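Local coordinates for protein GCN5-related N-acetyltransferase (Streptococcus suis, PDB 3G3S) that probably transfers an acetyl group from acetyl-coenzyme A to an amine, as a member of the GCN5-related N-acetyltransferase family, though its own substrate is not established, at residues 101-106 with 236-241; 50-55 with 69-74; 170-175 with 190-195. One frame throughout, in Å; residues are numbered along the deposited sequence. Where two conformers were deposited one is given.

Contact 1: 101-106 with 236-241; sequences ATKKDT and GYELDK
Ala101 and Lys103 exchange three backbone hydrogen bonds with Glu238, Asp240 and Lys241. Ala101 N donates to Lys241 O at 2.9 Å, and Ala101 O accepts from Asp240 N at 2.8 Å. Lys103 N gives the third, to Glu238 O, at 2.8 Å. Because Asp240 and Lys241 both face Ala101, the antiparallel pairing holds a classic beta bulge. Two waters continue the link. One joins Thr102 O to the carboxylate oxygen Asp240 OD2, reached because CG stands anti to the backbone N (chi1 174°). The other gathers Lys103 O, Thr106 OG1 and Glu238 N where the chains have spread too far for direct pairing. Lys103 suits this exposed border: its extended chain runs past the Leu239 carbonyl, with CE 3.6 Å from Leu239 O, while NZ stays 4.3 Å from Glu238 OE1, too far for a salt bridge, though the opposite charges may attract weakly. Two threonine hydroxyls come obliquely to the Tyr237 ring, Thr106 OG1 at 3.6 Å and Thr102 OG1 at 3.8 Å from Tyr237 CD1. Threonine suits both places because its hydroxyl can lie beside the ring while bonding an outside partner, Tyr218 OH and Trp221 O respectively. Gly236, with positive phi, ends helix 226-235 in a Schellman motif. Buried Tyr237 packs against Ala232 of that helix and strand 218-223, with Phe108 edge-to-face; tyrosine fits, its ring apolar and its hydroxyl reaching Pro219 O.

Contact 2: 50-55 with 69-74; sequences QSFFGF and EGKNII
Phe52 and Phe53 pair in parallel with Ile73 and Ile74, the strand-to-strand contact of a beta-alpha-beta unit in which helix 62-68 connects strand 52-58 to strand 73-77. The ladder consists of Phe52 N to Asn72 O, Ile74 N to Phe52 O, and Gly54 N to Ile74 O, the last at 2.9 Å. Lys71 lays its aliphatic chain over one face of the Phe52 ring, CD lying 4.0 Å from the ring centroid and 5° off the normal. Lysine suits the place because its methylenes cover the ring while its amine, turned by the bend at chi4 (61°), reaches Ile67 O in the last turn of helix 62-68. Asn72 O lies at that ring's edge, in its plane. Phe53 and Ile74 run side by side on one face, with Ile74 CB over the Phe53 ring and Ile74 CD1 3.7 Å from Phe53 CZ. On the opposite face, Phe52 CB meets Ile73 CG1 at 3.7 Å. Ile73 CD1 packs 3.8 Å from Gly54 N, against the side of the backbone where glycine has no side chain. Ile20 of helix 19-26 touches Phe53, Trp248 of strand 239-248 touches Ile73, and Phe97 of strand 94-102 touches Ile74.

Contact 3: 170-175 with 190-195; sequences QVVSGA and DTREDY
Arg192 turns the edge of its guanidinium to Gln170 and one face to Val172, so a single flat group serves both polar and apolar neighbours. The amide oxygen Gln170 OE1 accepts from Arg192 NH1 at 2.7 Å, lying in the guanidinium plane, and the donor in turn lies in the carbonyl plane. A second bond, from NH2, is weak. The amide and guanidinium planes are nevertheless 52° apart, so the groups meet in a twist about the shared oxygen. The bend at chi3 (69°) in the arginine chain, with CG anti to the backbone N, brings the guanidinium beside Gln170 and Val172. Asp194 completes the grip side-on: OD1 accepts from NE at 2.8 Å and OD2 from NH2, both using syn lone pairs, a salt bridge that probably holds the guanidinium's rotation. Water links NH1 to Val171 O.

Val172 CG1 fills the corner between two flat groups, meeting a face of each from directions roughly at right angles. It sits 4.1 Å above the guanidinium plane and 3.7 Å from the centroid of the Tyr195 ring. A compact, branched valine can offer one methyl to both. Further along, Ser173 OG and Thr191 OG1 share a hydrogen bond of 2.8 Å, small hydroxyl residues suiting a buried pair on one face. The backbones are joined by Arg192 N to Val172 O, at 2.8 Å, and by two bonds between Gly174 and Asp190.

These strands form an antiparallel hairpin. Strand 184-191 leads on toward an Arg-Gly-Leu-Gly-Leu-Ala sequence, starting at Arg196, and helix 200-214, consistent with the acetyl-CoA pyrophosphate-binding motif of GNAT enzymes. Val172 and Ser173 form a classic beta bulge opposite Ile165 of strand 162-167, Tyr195 OH bonds His167, and helix 200-214 covers Ser173 and Thr191.

All three contacts belong to one mixed sheet but lie well apart in it, their centres 23 to 25 Å from one another and the nearest atoms of each pair about 9 Å apart. Along the chain contact 2 closes first; contact 1 then opens at 101-106 and closes at 236-241, with both segments of contact 3 falling between. Contact 3 pairs strands on the far side of 218-223. Strand 239-248, which carries the second segment of contact 1, pairs with both 73-77 and 94-102 although it comes last in the chain, and so makes the sheet continuous between the regions of contacts 2 and 3.

Contact 1: 101-106 with 236-241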
ATOM      1  N   ALA A 101     -24.051   0.404   3.986  1.00 20.88           N
ATOM      2  CA  ALA A 101     -22.830  -0.242   3.628  1.00 19.47           C
ATOM      3  C   ALA A 101     -23.208  -1.597   3.030  1.00 19.85           C
ATOM      4  O   ALA A 101     -24.206  -2.176   3.414  1.00 22.96           O
ATOM      5  CB  ALA A 101     -21.994  -0.453   4.849  1.00 19.70           C
ATOM      6  N   THR A 102     -22.377  -2.086   2.142  1.00 22.56           N
ATOM      7  CA  THR A 102     -22.580  -3.415   1.554  1.00 24.13           C
ATOM      8  C   THR A 102     -21.377  -4.282   1.922  1.00 26.06           C
ATOM      9  O   THR A 102     -20.307  -3.784   2.269  1.00 26.42           O
ATOM     10  CB  THR A 102     -22.792  -3.341   0.016  1.00 22.84           C
ATOM     11  OG1 THR A 102     -21.576  -2.961  -0.647  1.00 22.67           O
ATOM     12  CG2 THR A 102     -23.937  -2.353  -0.339  1.00 27.57           C
ATOM     13  N   LYS A 103     -21.578  -5.600   1.870  1.00 27.36           N
ATOM     14  CA  LYS A 103     -20.542  -6.557   2.180  1.00 26.16           C
ATOM     15  C   LYS A 103     -19.496  -6.454   1.095  1.00 25.70           C
ATOM     16  O   LYS A 103     -19.834  -6.216  -0.065  1.00 27.07           O
ATOM     17  CB  LYS A 103     -21.128  -7.972   2.258  1.00 26.94           C
ATOM     18  CG  LYS A 103     -22.103  -8.132   3.403  1.00 33.32           C
ATOM     19  CD  LYS A 103     -22.492  -9.590   3.652  1.00 38.38           C
ATOM     20  CE  LYS A 103     -23.482  -9.682   4.814  1.00 46.79           C
ATOM     21  NZ  LYS A 103     -23.930 -11.074   5.097  1.00 55.10           N
ATOM     22  N   LYS A 104     -18.231  -6.619   1.472  1.00 26.97           N
ATOM     23  CA  LYS A 104     -17.117  -6.547   0.535  1.00 26.48           C
ATOM     24  C   LYS A 104     -16.689  -7.884  -0.063  1.00 26.78           C
ATOM     25  O   LYS A 104     -15.664  -7.936  -0.734  1.00 30.23           O
ATOM     26  CB  LYS A 104     -15.916  -5.882   1.203  1.00 25.53           C
ATOM     27  CG  LYS A 104     -16.238  -4.490   1.786  1.00 23.61           C
ATOM     28  CD  LYS A 104     -16.837  -3.585   0.735  1.00 22.08           C
ATOM     29  CE  LYS A 104     -17.400  -2.275   1.293  1.00 21.38           C
ATOM     30  NZ  LYS A 104     -18.223  -1.604   0.210  1.00 16.80           N
ATOM     31  N   ASP A 105     -17.465  -8.937   0.161  1.00 31.20           N
ATOM     32  CA  ASP A 105     -17.161 -10.296  -0.368  1.00 32.27           C
ATOM     33  C   ASP A 105     -18.117 -10.729  -1.485  1.00 33.21           C
ATOM     34  O   ASP A 105     -18.432 -11.923  -1.648  1.00 34.07           O
ATOM     35  CB  ASP A 105     -17.222 -11.322   0.774  1.00 31.95           C
ATOM     36  CG  ASP A 105     -18.586 -11.391   1.427  1.00 36.10           C
ATOM     37  OD1 ASP A 105     -19.504 -10.661   0.998  1.00 43.03           O
ATOM     38  OD2 ASP A 105     -18.739 -12.173   2.389  1.00 54.32           O
ATOM     39  N   THR A 106     -18.544  -9.761  -2.269  1.00 31.75           N
ATOM     40  CA  THR A 106     -19.538  -9.946  -3.304  1.00 31.31           C
ATOM     41  C   THR A 106     -19.230 -11.020  -4.330  1.00 33.46           C
ATOM     42  O   THR A 106     -18.142 -11.071  -4.875  1.00 31.28           O
ATOM     43  CB  THR A 106     -19.683  -8.641  -4.082  1.00 30.33           C
ATOM     44  OG1 THR A 106     -19.645  -7.555  -3.156  1.00 28.65           O
ATOM     45  CG2 THR A 106     -20.967  -8.618  -4.839  1.00 22.27           C
ATOM     46  N   GLY A 236     -25.881  -7.385  -7.423  1.00 28.39           N
ATOM     47  CA  GLY A 236     -25.264  -8.502  -6.699  1.00 28.81           C
ATOM     48  C   GLY A 236     -24.751  -8.203  -5.320  1.00 28.45           C
ATOM     49  O   GLY A 236     -24.349  -9.116  -4.620  1.00 28.59           O
ATOM     50  N   TYR A 237     -24.735  -6.932  -4.922  1.00 27.85           N
ATOM     51  CA  TYR A 237     -24.248  -6.585  -3.595  1.00 27.27           C
ATOM     52  C   TYR A 237     -25.261  -7.001  -2.533  1.00 27.42           C
ATOM     53  O   TYR A 237     -26.458  -7.146  -2.811  1.00 31.07           O
ATOM     54  CB  TYR A 237     -23.944  -5.076  -3.508  1.00 24.53           C
ATOM     55  CG  TYR A 237     -22.886  -4.599  -4.467  1.00 24.97           C
ATOM     56  CD1 TYR A 237     -21.552  -4.637  -4.112  1.00 18.97           C
ATOM     57  CD2 TYR A 237     -23.211  -4.076  -5.707  1.00 20.43           C
ATOM     58  CE1 TYR A 237     -20.576  -4.235  -4.978  1.00 13.19           C
ATOM     59  CE2 TYR A 237     -22.238  -3.619  -6.566  1.00 24.24           C
ATOM     60  CZ  TYR A 237     -20.910  -3.674  -6.189  1.00 12.38           C
ATOM     61  OH  TYR A 237     -19.906  -3.281  -7.051  1.00 18.39           O
ATOM     62  N   GLU A 238     -24.785  -7.226  -1.319  0.60 28.52           N
ATOM     63  CA  GLU A 238     -25.655  -7.540  -0.204  0.60 28.48           C
ATOM     64  C   GLU A 238     -25.396  -6.537   0.889  0.60 28.18           C
ATOM     65  O   GLU A 238     -24.250  -6.141   1.134  0.60 30.77           O
ATOM     66  CB  GLU A 238     -25.410  -8.939   0.329  0.60 28.12           C
ATOM     67  CG  GLU A 238     -25.882 -10.011  -0.635  0.60 33.77           C
ATOM     68  CD  GLU A 238     -25.658 -11.410  -0.121  0.60 37.45           C
ATOM     69  OE1 GLU A 238     -25.357 -11.563   1.082  0.60 36.26           O
ATOM     70  OE2 GLU A 238     -25.790 -12.358  -0.936  0.60 47.24           O
ATOM     71  N   LEU A 239     -26.473  -6.143   1.546  1.00 27.71           N
ATOM     72  CA  LEU A 239     -26.422  -5.184   2.631  1.00 28.08           C
ATOM     73  C   LEU A 239     -25.563  -5.701   3.777  1.00 31.17           C
ATOM     74  O   LEU A 239     -25.635  -6.891   4.126  1.00 32.01           O
ATOM     75  CB  LEU A 239     -27.830  -4.931   3.162  1.00 25.20           C
ATOM     76  CG  LEU A 239     -27.971  -4.076   4.423  1.00 28.32           C
ATOM     77  CD1 LEU A 239     -27.633  -2.599   4.176  1.00 24.90           C
ATOM     78  CD2 LEU A 239     -29.396  -4.207   4.976  1.00 27.90           C
ATOM     79  N   ASP A 240     -24.725  -4.815   4.320  1.00 30.23           N
ATOM     80  CA  ASP A 240     -23.944  -5.084   5.512  1.00 29.57           C
ATOM     81  C   ASP A 240     -24.787  -4.483   6.633  1.00 31.64           C
ATOM     82  O   ASP A 240     -25.423  -5.199   7.403  1.00 32.13           O
ATOM     83  CB  ASP A 240     -22.550  -4.443   5.411  1.00 29.37           C
ATOM     84  CG  ASP A 240     -21.722  -4.577   6.706  1.00 31.14           C
ATOM     85  OD1 ASP A 240     -22.189  -5.234   7.661  1.00 28.45           O
ATOM     86  OD2 ASP A 240     -20.582  -4.043   6.751  1.00 31.08           O
ATOM     87  N   LYS A 241     -24.853  -3.164   6.695  1.00 30.25           N
ATOM     88  CA  LYS A 241     -25.657  -2.508   7.707  1.00 30.04           C
ATOM     89  C   LYS A 241     -25.909  -1.064   7.312  1.00 28.91           C
ATOM     90  O   LYS A 241     -25.142  -0.460   6.541  1.00 24.88           O
ATOM     91  CB  LYS A 241     -24.983  -2.519   9.102  1.00 32.03           C
ATOM     92  CG  LYS A 241     -23.618  -1.831   9.156  1.00 36.80           C
ATOM     93  CD  LYS A 241     -23.053  -1.668  10.575  1.00 48.67           C
ATOM     94  CE  LYS A 241     -23.681  -0.459  11.313  1.00 61.81           C
ATOM     95  NZ  LYS A 241     -23.005  -0.071  12.609  1.00 69.76           N
TER
HETATM   96  O   HOH W   1     -19.137  -3.590   4.731  1.00 21.84           O
HETATM   97  O   HOH W   2     -21.732  -7.375  -1.267  1.00 21.37           O

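Contact 2: 50-55 with 69-74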
ATOM      1  N   GLN A  50     -14.135  18.302  -4.722  1.00 36.89           N
ATOM      2  CA  GLN A  50     -15.366  19.065  -4.930  1.00 40.63           C
ATOM      3  C   GLN A  50     -16.427  18.617  -3.934  1.00 38.53           C
ATOM      4  O   GLN A  50     -17.108  19.446  -3.333  1.00 39.58           O
ATOM      5  CB  GLN A  50     -15.862  18.859  -6.343  1.00 42.89           C
ATOM      6  CG  GLN A  50     -14.864  19.324  -7.407  1.00 51.60           C
ATOM      7  CD  GLN A  50     -15.379  19.120  -8.813  1.00 53.82           C
ATOM      8  OE1 GLN A  50     -15.960  18.085  -9.127  1.00 61.77           O
ATOM      9  NE2 GLN A  50     -15.158  20.106  -9.672  1.00 54.94           N
ATOM     10  N   SER A  51     -16.593  17.307  -3.796  1.00 32.48           N
ATOM     11  CA  SER A  51     -17.419  16.756  -2.732  1.00 30.23           C
ATOM     12  C   SER A  51     -16.440  15.974  -1.836  1.00 27.40           C
ATOM     13  O   SER A  51     -15.341  15.628  -2.276  1.00 28.00           O
ATOM     14  CB  SER A  51     -18.527  15.864  -3.267  1.00 30.08           C
ATOM     15  OG  SER A  51     -17.989  14.643  -3.644  1.00 34.99           O
ATOM     16  N   PHE A  52     -16.821  15.722  -0.587  1.00 22.97           N
ATOM     17  CA  PHE A  52     -15.946  15.106   0.387  1.00 20.53           C
ATOM     18  C   PHE A  52     -16.614  14.123   1.300  1.00 17.59           C
ATOM     19  O   PHE A  52     -17.837  14.159   1.516  1.00 21.28           O
ATOM     20  CB  PHE A  52     -15.413  16.188   1.359  1.00 20.39           C
ATOM     21  CG  PHE A  52     -14.540  17.228   0.728  1.00 25.68           C
ATOM     22  CD1 PHE A  52     -15.096  18.297   0.024  1.00 31.58           C
ATOM     23  CD2 PHE A  52     -13.163  17.170   0.872  1.00 28.40           C
ATOM     24  CE1 PHE A  52     -14.274  19.262  -0.556  1.00 31.59           C
ATOM     25  CE2 PHE A  52     -12.355  18.124   0.291  1.00 31.24           C
ATOM     26  CZ  PHE A  52     -12.907  19.170  -0.408  1.00 27.75           C
ATOM     27  N   PHE A  53     -15.775  13.270   1.868  1.00 20.28           N
ATOM     28  CA  PHE A  53     -16.101  12.423   2.986  1.00 19.14           C
ATOM     29  C   PHE A  53     -15.130  12.737   4.094  1.00 17.97           C
ATOM     30  O   PHE A  53     -13.932  12.925   3.858  1.00 21.23           O
ATOM     31  CB  PHE A  53     -15.965  10.947   2.656  1.00 21.24           C
ATOM     32  CG  PHE A  53     -17.164  10.407   1.961  1.00 19.71           C
ATOM     33  CD1 PHE A  53     -17.334  10.597   0.595  1.00 26.86           C
ATOM     34  CD2 PHE A  53     -18.140   9.729   2.672  1.00 25.98           C
ATOM     35  CE1 PHE A  53     -18.463  10.107  -0.043  1.00 19.73           C
ATOM     36  CE2 PHE A  53     -19.289   9.229   2.019  1.00 24.55           C
ATOM     37  CZ  PHE A  53     -19.442   9.418   0.687  1.00 16.16           C
ATOM     38  N   GLY A  54     -15.651  12.675   5.303  1.00 19.79           N
ATOM     39  CA  GLY A  54     -14.884  12.853   6.527  1.00 23.24           C
ATOM     40  C   GLY A  54     -15.239  11.679   7.421  1.00 18.99           C
ATOM     41  O   GLY A  54     -16.341  11.628   7.952  1.00 19.44           O
ATOM     42  N   PHE A  55     -14.355  10.693   7.512  1.00 19.66           N
ATOM     43  CA  PHE A  55     -14.569   9.556   8.406  1.00 20.96           C
ATOM     44  C   PHE A  55     -13.877   9.837   9.699  1.00 18.91           C
ATOM     45  O   PHE A  55     -12.658  10.003   9.730  1.00 22.29           O
ATOM     46  CB  PHE A  55     -14.032   8.273   7.818  1.00 19.97           C
ATOM     47  CG  PHE A  55     -14.796   7.798   6.616  1.00 17.37           C
ATOM     48  CD1 PHE A  55     -14.455   8.232   5.345  1.00 20.12           C
ATOM     49  CD2 PHE A  55     -15.867   6.936   6.774  1.00 24.66           C
ATOM     50  CE1 PHE A  55     -15.149   7.765   4.240  1.00 22.82           C
ATOM     51  CE2 PHE A  55     -16.587   6.466   5.660  1.00 22.84           C
ATOM     52  CZ  PHE A  55     -16.232   6.882   4.412  1.00 19.83           C
ATOM     53  N   GLU A  69     -15.599  21.770   8.302  1.00 26.33           N
ATOM     54  CA  GLU A  69     -16.552  22.863   8.104  1.00 27.52           C
ATOM     55  C   GLU A  69     -16.315  23.585   6.802  1.00 28.80           C
ATOM     56  O   GLU A  69     -15.184  23.704   6.360  1.00 31.28           O
ATOM     57  CB  GLU A  69     -16.463  23.860   9.249  1.00 24.17           C
ATOM     58  CG  GLU A  69     -16.974  23.322  10.539  1.00 22.75           C
ATOM     59  CD  GLU A  69     -16.754  24.282  11.696  1.00 27.16           C
ATOM     60  OE1 GLU A  69     -16.373  25.417  11.425  1.00 28.09           O
ATOM     61  OE2 GLU A  69     -16.937  23.892  12.865  1.00 33.62           O
ATOM     62  N   GLY A  70     -17.396  24.065   6.196  1.00 31.55           N
ATOM     63  CA  GLY A  70     -17.309  24.796   4.949  1.00 34.13           C
ATOM     64  C   GLY A  70     -16.986  23.963   3.717  1.00 36.34           C
ATOM     65  O   GLY A  70     -16.513  24.507   2.705  1.00 40.03           O
ATOM     66  N   LYS A  71     -17.229  22.656   3.800  1.00 34.37           N
ATOM     67  CA  LYS A  71     -17.004  21.752   2.678  1.00 30.78           C
ATOM     68  C   LYS A  71     -18.276  21.011   2.324  1.00 29.80           C
ATOM     69  O   LYS A  71     -19.119  20.755   3.176  1.00 28.27           O
ATOM     70  CB  LYS A  71     -15.919  20.737   3.019  1.00 29.41           C
ATOM     71  CG  LYS A  71     -14.566  21.329   3.239  1.00 29.81           C
ATOM     72  CD  LYS A  71     -13.584  20.234   3.598  1.00 28.08           C
ATOM     73  CE  LYS A  71     -12.191  20.734   3.608  1.00 31.61           C
ATOM     74  NZ  LYS A  71     -11.984  21.815   4.619  1.00 35.01           N
ATOM     75  N   ASN A  72     -18.406  20.658   1.046  1.00 30.17           N
ATOM     76  CA  ASN A  72     -19.517  19.854   0.584  1.00 29.53           C
ATOM     77  C   ASN A  72     -19.193  18.421   1.023  1.00 28.39           C
ATOM     78  O   ASN A  72     -18.704  17.617   0.226  1.00 27.55           O
ATOM     79  CB  ASN A  72     -19.613  19.977  -0.927  1.00 30.64           C
ATOM     80  CG  ASN A  72     -20.727  19.151  -1.506  1.00 37.94           C
ATOM     81  OD1 ASN A  72     -21.704  18.829  -0.811  1.00 42.80           O
ATOM     82  ND2 ASN A  72     -20.593  18.785  -2.801  1.00 46.29           N
ATOM     83  N   ILE A  73     -19.493  18.108   2.281  1.00 25.79           N
ATOM     84  CA  ILE A  73     -18.987  16.882   2.942  1.00 25.36           C
ATOM     85  C   ILE A  73     -20.001  15.994   3.603  1.00 26.45           C
ATOM     86  O   ILE A  73     -21.008  16.483   4.135  1.00 28.02           O
ATOM     87  CB  ILE A  73     -17.930  17.305   4.049  1.00 24.02           C
ATOM     88  CG1 ILE A  73     -17.146  16.117   4.575  1.00 24.74           C
ATOM     89  CG2 ILE A  73     -18.606  18.017   5.199  1.00 22.82           C
ATOM     90  CD1 ILE A  73     -15.806  16.462   5.152  1.00 17.04           C
ATOM     91  N   ILE A  74     -19.774  14.672   3.500  1.00 25.26           N
ATOM     92  CA  ILE A  74     -20.534  13.683   4.269  1.00 22.88           C
ATOM     93  C   ILE A  74     -19.631  13.283   5.464  1.00 22.29           C
ATOM     94  O   ILE A  74     -18.505  12.787   5.261  1.00 19.66           O
ATOM     95  CB  ILE A  74     -20.994  12.419   3.436  1.00 21.36           C
ATOM     96  CG1 ILE A  74     -21.889  12.848   2.243  1.00 18.17           C
ATOM     97  CG2 ILE A  74     -21.704  11.388   4.359  1.00 19.82           C
ATOM     98  CD1 ILE A  74     -22.267  11.674   1.263  1.00 28.01           C
TER
HETATM   99  O   HOH W   3     -16.698  21.831  -0.981  1.00 40.91           O

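Contact 3: 170-175 with 190-195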
ATOM      1  N   GLN A 170     -25.050  13.888 -25.686  1.00 25.77           N
ATOM      2  CA  GLN A 170     -24.828  14.392 -24.339  1.00 24.03           C
ATOM      3  C   GLN A 170     -24.640  13.230 -23.376  1.00 24.31           C
ATOM      4  O   GLN A 170     -25.185  12.132 -23.585  1.00 25.43           O
ATOM      5  CB  GLN A 170     -26.030  15.224 -23.877  1.00 23.72           C
ATOM      6  CG  GLN A 170     -26.396  16.350 -24.801  1.00 29.14           C
ATOM      7  CD  GLN A 170     -27.667  17.119 -24.378  1.00 44.28           C
ATOM      8  OE1 GLN A 170     -27.941  17.309 -23.184  1.00 41.16           O
ATOM      9  NE2 GLN A 170     -28.437  17.572 -25.370  1.00 34.51           N
ATOM     10  N   VAL A 171     -23.801  13.440 -22.373  1.00 23.30           N
ATOM     11  CA  VAL A 171     -23.609  12.496 -21.310  1.00 23.95           C
ATOM     12  C   VAL A 171     -24.857  12.615 -20.466  1.00 24.25           C
ATOM     13  O   VAL A 171     -25.190  13.709 -19.999  1.00 25.98           O
ATOM     14  CB  VAL A 171     -22.360  12.807 -20.466  1.00 21.49           C
ATOM     15  CG1 VAL A 171     -22.338  11.944 -19.196  1.00 18.53           C
ATOM     16  CG2 VAL A 171     -21.109  12.603 -21.322  1.00 23.63           C
ATOM     17  N   VAL A 172     -25.559  11.493 -20.305  1.00 26.42           N
ATOM     18  CA  VAL A 172     -26.795  11.454 -19.517  1.00 25.27           C
ATOM     19  C   VAL A 172     -26.739  10.526 -18.297  1.00 25.07           C
ATOM     20  O   VAL A 172     -27.644  10.563 -17.472  1.00 24.57           O
ATOM     21  CB  VAL A 172     -27.995  11.103 -20.423  1.00 28.68           C
ATOM     22  CG1 VAL A 172     -28.128  12.144 -21.538  1.00 22.99           C
ATOM     23  CG2 VAL A 172     -27.862   9.702 -20.997  1.00 22.78           C
ATOM     24  N   SER A 173     -25.710   9.682 -18.191  1.00 25.48           N
ATOM     25  CA  SER A 173     -25.562   8.803 -17.044  1.00 24.38           C
ATOM     26  C   SER A 173     -24.126   8.306 -17.022  1.00 24.17           C
ATOM     27  O   SER A 173     -23.416   8.369 -18.048  1.00 21.39           O
ATOM     28  CB  SER A 173     -26.554   7.615 -17.107  1.00 27.01           C
ATOM     29  OG  SER A 173     -26.482   6.889 -15.887  1.00 27.90           O
ATOM     30  N   GLY A 174     -23.687   7.831 -15.856  1.00 23.48           N
ATOM     31  CA  GLY A 174     -22.329   7.347 -15.709  1.00 22.58           C
ATOM     32  C   GLY A 174     -22.102   6.622 -14.401  1.00 22.97           C
ATOM     33  O   GLY A 174     -22.829   6.832 -13.387  1.00 23.98           O
ATOM     34  N   ALA A 175     -21.130   5.713 -14.449  1.00 22.46           N
ATOM     35  CA  ALA A 175     -20.701   4.931 -13.290  1.00 23.50           C
ATOM     36  C   ALA A 175     -19.202   5.027 -13.302  1.00 24.23           C
ATOM     37  O   ALA A 175     -18.566   4.664 -14.291  1.00 22.91           O
ATOM     38  CB  ALA A 175     -21.135   3.496 -13.388  1.00 25.77           C
ATOM     39  N   ASP A 190     -24.358   8.137 -11.312  1.00 28.20           N
ATOM     40  CA  ASP A 190     -25.198   9.324 -11.462  1.00 29.78           C
ATOM     41  C   ASP A 190     -25.976   9.288 -12.787  1.00 30.39           C
ATOM     42  O   ASP A 190     -25.438   8.826 -13.803  1.00 28.48           O
ATOM     43  CB  ASP A 190     -24.319  10.563 -11.471  1.00 31.19           C
ATOM     44  CG  ASP A 190     -23.693  10.879 -10.111  1.00 40.21           C
ATOM     45  OD1 ASP A 190     -24.463  11.177  -9.178  1.00 50.65           O
ATOM     46  OD2 ASP A 190     -22.438  10.913  -9.998  1.00 34.50           O
ATOM     47  N   THR A 191     -27.224   9.767 -12.774  1.00 26.45           N
ATOM     48  CA  THR A 191     -28.024   9.896 -13.969  1.00 27.64           C
ATOM     49  C   THR A 191     -28.644  11.275 -14.020  1.00 29.39           C
ATOM     50  O   THR A 191     -29.140  11.768 -13.017  1.00 27.75           O
ATOM     51  CB  THR A 191     -29.103   8.849 -14.010  1.00 30.42           C
ATOM     52  OG1 THR A 191     -28.468   7.567 -13.967  1.00 29.90           O
ATOM     53  CG2 THR A 191     -29.959   8.969 -15.288  1.00 26.61           C
ATOM     54  N   ARG A 192     -28.640  11.897 -15.195  1.00 28.28           N
ATOM     55  CA  ARG A 192     -29.180  13.232 -15.316  1.00 28.57           C
ATOM     56  C   ARG A 192     -30.700  13.165 -15.050  1.00 29.33           C
ATOM     57  O   ARG A 192     -31.363  12.214 -15.449  1.00 29.08           O
ATOM     58  CB  ARG A 192     -28.797  13.821 -16.665  1.00 25.98           C
ATOM     59  CG  ARG A 192     -28.795  15.305 -16.622  1.00 24.27           C
ATOM     60  CD  ARG A 192     -28.328  15.877 -17.910  1.00 28.92           C
ATOM     61  NE  ARG A 192     -29.264  15.680 -19.012  1.00 29.93           N
ATOM     62  CZ  ARG A 192     -28.997  16.022 -20.269  1.00 31.99           C
ATOM     63  NH1 ARG A 192     -27.810  16.488 -20.576  1.00 31.55           N
ATOM     64  NH2 ARG A 192     -29.899  15.834 -21.228  1.00 35.69           N
ATOM     65  N   GLU A 193     -31.234  14.151 -14.340  1.00 31.49           N
ATOM     66  CA  GLU A 193     -32.651  14.121 -13.877  1.00 32.77           C
ATOM     67  C   GLU A 193     -33.654  13.732 -14.948  1.00 35.02           C
ATOM     68  O   GLU A 193     -34.516  12.864 -14.739  1.00 34.18           O
ATOM     69  CB  GLU A 193     -33.039  15.480 -13.278  1.00 34.99           C
ATOM     70  N   ASP A 194     -33.495  14.337 -16.122  1.00 34.61           N
ATOM     71  CA  ASP A 194     -34.396  14.090 -17.244  1.00 33.67           C
ATOM     72  C   ASP A 194     -34.281  12.699 -17.856  1.00 33.32           C
ATOM     73  O   ASP A 194     -35.129  12.330 -18.650  1.00 36.84           O
ATOM     74  CB  ASP A 194     -34.244  15.179 -18.331  1.00 33.67           C
ATOM     75  CG  ASP A 194     -32.837  15.313 -18.865  1.00 37.71           C
ATOM     76  OD1 ASP A 194     -31.849  15.073 -18.122  1.00 36.00           O
ATOM     77  OD2 ASP A 194     -32.724  15.705 -20.042  1.00 37.09           O
ATOM     78  N   TYR A 195     -33.255  11.934 -17.489  1.00 31.87           N
ATOM     79  CA  TYR A 195     -33.086  10.574 -17.978  1.00 33.79           C
ATOM     80  C   TYR A 195     -33.229   9.499 -16.901  1.00 34.94           C
ATOM     81  O   TYR A 195     -32.959   8.327 -17.162  1.00 33.03           O
ATOM     82  CB  TYR A 195     -31.732  10.465 -18.648  1.00 34.41           C
ATOM     83  CG  TYR A 195     -31.756  10.993 -20.046  1.00 35.88           C
ATOM     84  CD1 TYR A 195     -31.594  12.351 -20.298  1.00 37.95           C
ATOM     85  CD2 TYR A 195     -31.964  10.133 -21.121  1.00 34.95           C
ATOM     86  CE1 TYR A 195     -31.621  12.841 -21.582  1.00 36.17           C
ATOM     87  CE2 TYR A 195     -31.987  10.611 -22.411  1.00 43.37           C
ATOM     88  CZ  TYR A 195     -31.819  11.977 -22.644  1.00 41.75           C
ATOM     89  OH  TYR A 195     -31.811  12.489 -23.933  1.00 40.13           O
TER
HETATM   90  O   HOH W   4     -25.020  16.215 -19.157  1.00 30.69           O